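Local coordinates for protein chloramphenicol acetyltransferase (Aliivibrio fischeri, PDB 6PXA) that binds taurocholic acid and, as a hexapeptide-repeat acyltransferase, probably transfers an acetyl group from acetyl-CoA to the 3-hydroxyl of chloramphenicol, at residues Ser39-Phe42 against Glu43-Ala46; Gly92-Ala95 against Asp96-Ser99. All blocks are in the same frame, centred on the assembly; numbering follows the deposited sequence.

Contact 1. Residues Ser39-Phe42 against Glu43-Ala46; sequences SKTF and EEQA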
loop_
_atom_site.group_PDB
_atom_site.type_symbol
_atom_site.label_atom_id
_atom_site.label_comp_id
_atom_site.label_asym_id
_atom_site.label_seq_id
_atom_site.Cartn_x
_atom_site.Cartn_y
_atom_site.Cartn_z
ATOM N N SER B 39 -12.167 -4.856 6.889
ATOM C CA SER B 39 -13.341 -5.733 6.813
ATOM C C SER B 39 -13.235 -7.054 7.559
ATOM O O SER B 39 -14.252 -7.555 8.040
ATOM C CB SER B 39 -13.707 -6.038 5.358
ATOM O OG SER B 39 -14.065 -4.846 4.663
ATOM N N LYS B 40 -12.052 -7.640 7.651
ATOM C CA LYS B 40 -11.955 -9.024 8.096
ATOM C C LYS B 40 -11.209 -9.125 9.423
ATOM O O LYS B 40 -10.580 -8.168 9.883
ATOM C CB LYS B 40 -11.285 -9.866 7.008
ATOM C CG LYS B 40 -12.148 -10.093 5.764
ATOM C CD LYS B 40 -11.280 -10.599 4.608
ATOM C CE LYS B 40 -12.076 -10.834 3.329
ATOM N NZ LYS B 40 -12.843 -12.107 3.384
ATOM N N THR B 41 -11.285 -10.308 10.048
ATOM C CA THR B 41 -10.621 -10.518 11.327
ATOM C C THR B 41 -9.109 -10.483 11.177
ATOM O O THR B 41 -8.548 -10.677 10.088
ATOM C CB THR B 41 -10.965 -11.873 11.944
ATOM O OG1 THR B 41 -10.409 -12.914 11.125
ATOM C CG2 THR B 41 -12.470 -12.088 12.094
ATOM N N PHE B 42 -8.454 -10.291 12.321
ATOM C CA PHE B 42 -6.999 -10.286 12.393
ATOM C C PHE B 42 -6.398 -11.531 11.734
ATOM O O PHE B 42 -5.464 -11.431 10.930
ATOM C CB PHE B 42 -6.590 -10.184 13.865
ATOM C CG PHE B 42 -5.105 -10.152 14.091
ATOM C CD1 PHE B 42 -4.382 -9.018 13.805
ATOM C CD2 PHE B 42 -4.448 -11.243 14.637
ATOM C CE1 PHE B 42 -3.017 -8.973 14.020
ATOM C CE2 PHE B 42 -3.081 -11.206 14.863
ATOM C CZ PHE B 42 -2.364 -10.070 14.548
ATOM N N GLU B 43 -6.935 -12.723 12.049
ATOM C CA GLU B 43 -6.352 -13.957 11.522
ATOM C C GLU B 43 -6.663 -14.200 10.055
ATOM O O GLU B 43 -5.971 -14.999 9.419
ATOM C CB GLU B 43 -6.816 -15.184 12.328
ATOM C CG GLU B 43 -6.131 -15.280 13.674
ATOM C CD GLU B 43 -6.359 -16.632 14.342
ATOM O OE1 GLU B 43 -7.522 -16.991 14.607
ATOM O OE2 GLU B 43 -5.362 -17.332 14.584
ATOM N N GLU B 44 -7.670 -13.550 9.486
ATOM C CA GLU B 44 -7.931 -13.814 8.079
ATOM C C GLU B 44 -7.389 -12.742 7.150
ATOM O O GLU B 44 -7.296 -12.995 5.952
ATOM C CB GLU B 44 -9.423 -14.026 7.833
ATOM C CG GLU B 44 -10.296 -12.889 8.178
ATOM C CD GLU B 44 -11.746 -13.307 8.310
ATOM O OE1 GLU B 44 -12.618 -12.419 8.390
ATOM O OE2 GLU B 44 -12.013 -14.526 8.338
ATOM N N GLN B 45 -6.952 -11.598 7.671
ATOM C CA GLN B 45 -6.598 -10.426 6.862
ATOM C C GLN B 45 -5.215 -9.876 7.187
ATOM O O GLN B 45 -4.464 -9.514 6.283
ATOM C CB GLN B 45 -7.678 -9.338 7.101
ATOM C CG GLN B 45 -7.461 -8.019 6.377
ATOM C CD GLN B 45 -7.663 -8.147 4.889
ATOM O OE1 GLN B 45 -8.408 -9.007 4.431
ATOM N NE2 GLN B 45 -6.995 -7.295 4.123
ATOM N N ALA B 46 -4.858 -9.812 8.461
ATOM C CA ALA B 46 -3.598 -9.230 8.902
ATOM C C ALA B 46 -2.450 -10.229 8.923
ATOM O O ALA B 46 -1.302 -9.859 8.650
ATOM C CB ALA B 46 -3.774 -8.634 10.306
#

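Contact 2. Residues Gly92-Ala95 against Asp96-Ser99; sequences GHRA and DWIS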
loop_
_atom_site.group_PDB
_atom_site.type_symbol
_atom_site.label_atom_id
_atom_site.label_comp_id
_atom_site.label_asym_id
_atom_site.label_seq_id
_atom_site.Cartn_x
_atom_site.Cartn_y
_atom_site.Cartn_z
ATOM N N GLY B 92 9.097 -20.411 -0.735
ATOM C CA GLY B 92 9.665 -21.308 -1.727
ATOM C C GLY B 92 10.470 -20.662 -2.840
ATOM O O GLY B 92 10.969 -21.387 -3.711
ATOM N N HIS B 93 10.614 -19.332 -2.840
ATOM C CA HIS B 93 11.336 -18.600 -3.880
ATOM C C HIS B 93 12.762 -18.359 -3.416
ATOM O O HIS B 93 12.972 -17.642 -2.428
ATOM C CB HIS B 93 10.660 -17.244 -4.176
ATOM C CG HIS B 93 9.219 -17.353 -4.559
ATOM N ND1 HIS B 93 8.812 -17.672 -5.836
ATOM C CD2 HIS B 93 8.088 -17.188 -3.834
ATOM C CE1 HIS B 93 7.490 -17.707 -5.878
ATOM N NE2 HIS B 93 7.029 -17.420 -4.675
ATOM N N ARG B 94 13.755 -18.923 -4.133
ATOM C CA ARG B 94 15.155 -18.807 -3.721
ATOM C C ARG B 94 15.844 -17.835 -4.661
ATOM O O ARG B 94 16.112 -18.176 -5.822
ATOM C CB ARG B 94 15.884 -20.162 -3.724
ATOM C CG ARG B 94 15.347 -21.157 -2.741
ATOM C CD ARG B 94 16.115 -21.277 -1.397
ATOM N NE ARG B 94 17.582 -21.260 -1.450
ATOM C CZ ARG B 94 18.382 -22.147 -0.862
ATOM N NH1 ARG B 94 17.879 -23.190 -0.192
ATOM N NH2 ARG B 94 19.699 -21.994 -0.952
ATOM N N ALA B 95 16.130 -16.625 -4.157
ATOM C CA ALA B 95 16.872 -15.657 -4.948
ATOM C C ALA B 95 18.257 -16.168 -5.310
ATOM O O ALA B 95 18.803 -15.754 -6.337
ATOM C CB ALA B 95 16.975 -14.320 -4.201
ATOM N N ASP B 96 18.831 -17.082 -4.509
ATOM C CA ASP B 96 20.173 -17.584 -4.763
ATOM C C ASP B 96 20.190 -18.829 -5.644
ATOM O O ASP B 96 21.271 -19.263 -6.034
ATOM C CB ASP B 96 20.902 -17.872 -3.443
ATOM C CG ASP B 96 20.192 -18.899 -2.589
ATOM O OD1 ASP B 96 18.955 -18.989 -2.628
ATOM O OD2 ASP B 96 20.872 -19.619 -1.852
ATOM N N TRP B 97 19.034 -19.388 -5.996
ATOM C CA TRP B 97 18.979 -20.422 -7.027
ATOM C C TRP B 97 18.799 -19.775 -8.406
ATOM O O TRP B 97 18.439 -18.600 -8.523
ATOM C CB TRP B 97 17.834 -21.407 -6.767
ATOM C CG TRP B 97 18.107 -22.364 -5.605
ATOM C CD1 TRP B 97 19.198 -22.405 -4.817
ATOM C CD2 TRP B 97 17.228 -23.388 -5.142
ATOM N NE1 TRP B 97 19.076 -23.440 -3.883
ATOM C CE2 TRP B 97 17.849 -24.032 -4.063
ATOM C CE3 TRP B 97 15.956 -23.814 -5.544
ATOM C CZ2 TRP B 97 17.246 -25.080 -3.382
ATOM C CZ3 TRP B 97 15.364 -24.845 -4.876
ATOM C CH2 TRP B 97 15.998 -25.477 -3.816
ATOM N N ILE B 98 19.057 -20.555 -9.460
ATOM C CA ILE B 98 19.014 -19.973 -10.802
ATOM C C ILE B 98 17.651 -19.333 -11.073
ATOM O O ILE B 98 17.562 -18.222 -11.629
ATOM C CB ILE B 98 19.388 -21.032 -11.861
ATOM C CG1 ILE B 98 20.855 -21.439 -11.689
ATOM C CG2 ILE B 98 19.134 -20.468 -13.264
ATOM C CD1 ILE B 98 21.307 -22.615 -12.541
ATOM N N SER B 99 16.568 -20.009 -10.689
ATOM C CA SER B 99 15.228 -19.477 -10.889
ATOM C C SER B 99 14.551 -19.295 -9.535
ATOM O O SER B 99 14.847 -20.023 -8.579
ATOM C CB SER B 99 14.396 -20.407 -11.783
ATOM O OG SER B 99 13.081 -19.918 -11.930
#

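Contact 1. Residues Ser39-Phe42 against Glu43-Ala46
Thr-41 and Glu-44 exchange bonds in both directions, a capping box at the start of helix 42-46, and the box closes with an unusual approach to the carboxylate. Thr-41 N donates to Glu-44 OE1 at 3.0 Å, and although the N-H points almost straight at the oxygen (166°), it arrives 36° out of the carboxylate plane. In return Glu-44 N reaches Thr-41 OG1 at 3.3 Å, the capping bond, and also Thr-41 O at 3.1 Å. The glutamate can close the box because its CG stands between its own backbone N and carbonyl carbon (chi1 61°). This folds the chain back toward the cap, where it crosses the threonine side chain at about a right angle. The resulting approach of Glu-44 CG to Thr-41 OG1 is unusually close and should carry little weight as evidence of packing.

Lys-40 flanks the same carboxylate. Lys-40 CB lies 3.2 Å from Glu-44 OE1, but the ammonium Lys-40 NZ remains 5.0 Å from Glu-44 OE1, too far for a salt bridge. Further along, Ala-46 N donates to Phe-42 O at 3.0 Å, while the bond from Gln-45 N to Thr-41 O is weak. Phe-42 lays CD1 against Ala-46 CB at 3.6 Å, the methyl meeting the ring obliquely. The buried ring also meets Tyr-33 and packs on Leu-16; Glu-43 turns to the backbone amides of Lys-21 and Asn-22.

The chemistry implies a short helix whose first turn is held by reciprocal bonds, Thr-41 N to the Glu-44 carboxylate and Glu-44 N to Thr-41 OG1 and O, and the negative charge of Glu-44 would probably interact favourably with the helix N-terminus.

Contact 2. Residues Gly92-Ala95 against Asp96-Ser99
Arg-94 grips Asp-96 side-on with two nitrogens, one to each carboxylate oxygen. Arg-94 NE donates to Asp-96 OD1 at 2.9 Å, on the syn lone pair, and Arg-94 NH2 meets Asp-96 OD2 at 2.8 Å. The guanidinium and carboxylate planes differ by only 10°, so this salt bridge is nearly coplanar.

Trp-97 takes one face of the same guanidinium, with its NE1 over the centre and the two planes 27° apart. Arg-94 CG makes a CH-pi contact 3.9 Å from the centroid of the six-membered ring of Trp-97. Bends at chi2 (-98°) and chi3 lead the arginine chain over the indole and then out to the aspartate.

Behind these side chains stands a type I beta turn from Arg-94 to Trp-97, closed by Trp-97 N donating to Arg-94 O at 3.2 Å. The turn brings both residues within reach of Arg-94, Asp-96 at the guanidinium edge and Trp-97 over a face.

A second subunit holds the loop from outside: its Arg-174 bonds Ala-95 O, its Asp-127 bonds Ser-99 OG, and its Trp-129 stacks on His-93. Gly-92, two residues before the turn, touches taurocholic acid, and the turn itself lies in the long loop between strand 84-86 and helix 105-108.

In the fold
Contacts 1 and 2 follow each other along the chain, with centres 30 Å apart and nearest atoms about 17 Å apart, and share no helix or strand. Contact 1 is partly buried, its centre 13 Å from the chain centre, with an aromatic ring packed inside; contact 2 is a surface contact 27 Å out, on a loop that reaches a neighbouring subunit. Their chemistry follows this placement. At 39-46 a carboxylate serves a backbone N-H at the start of a helix, whereas at 92-99 a carboxylate pairs with a guanidinium that also lies against an indole. The short helix precedes strand 47-48, while the turn at 94-97 is part of the loop between strand 84-86 and helix 105-108.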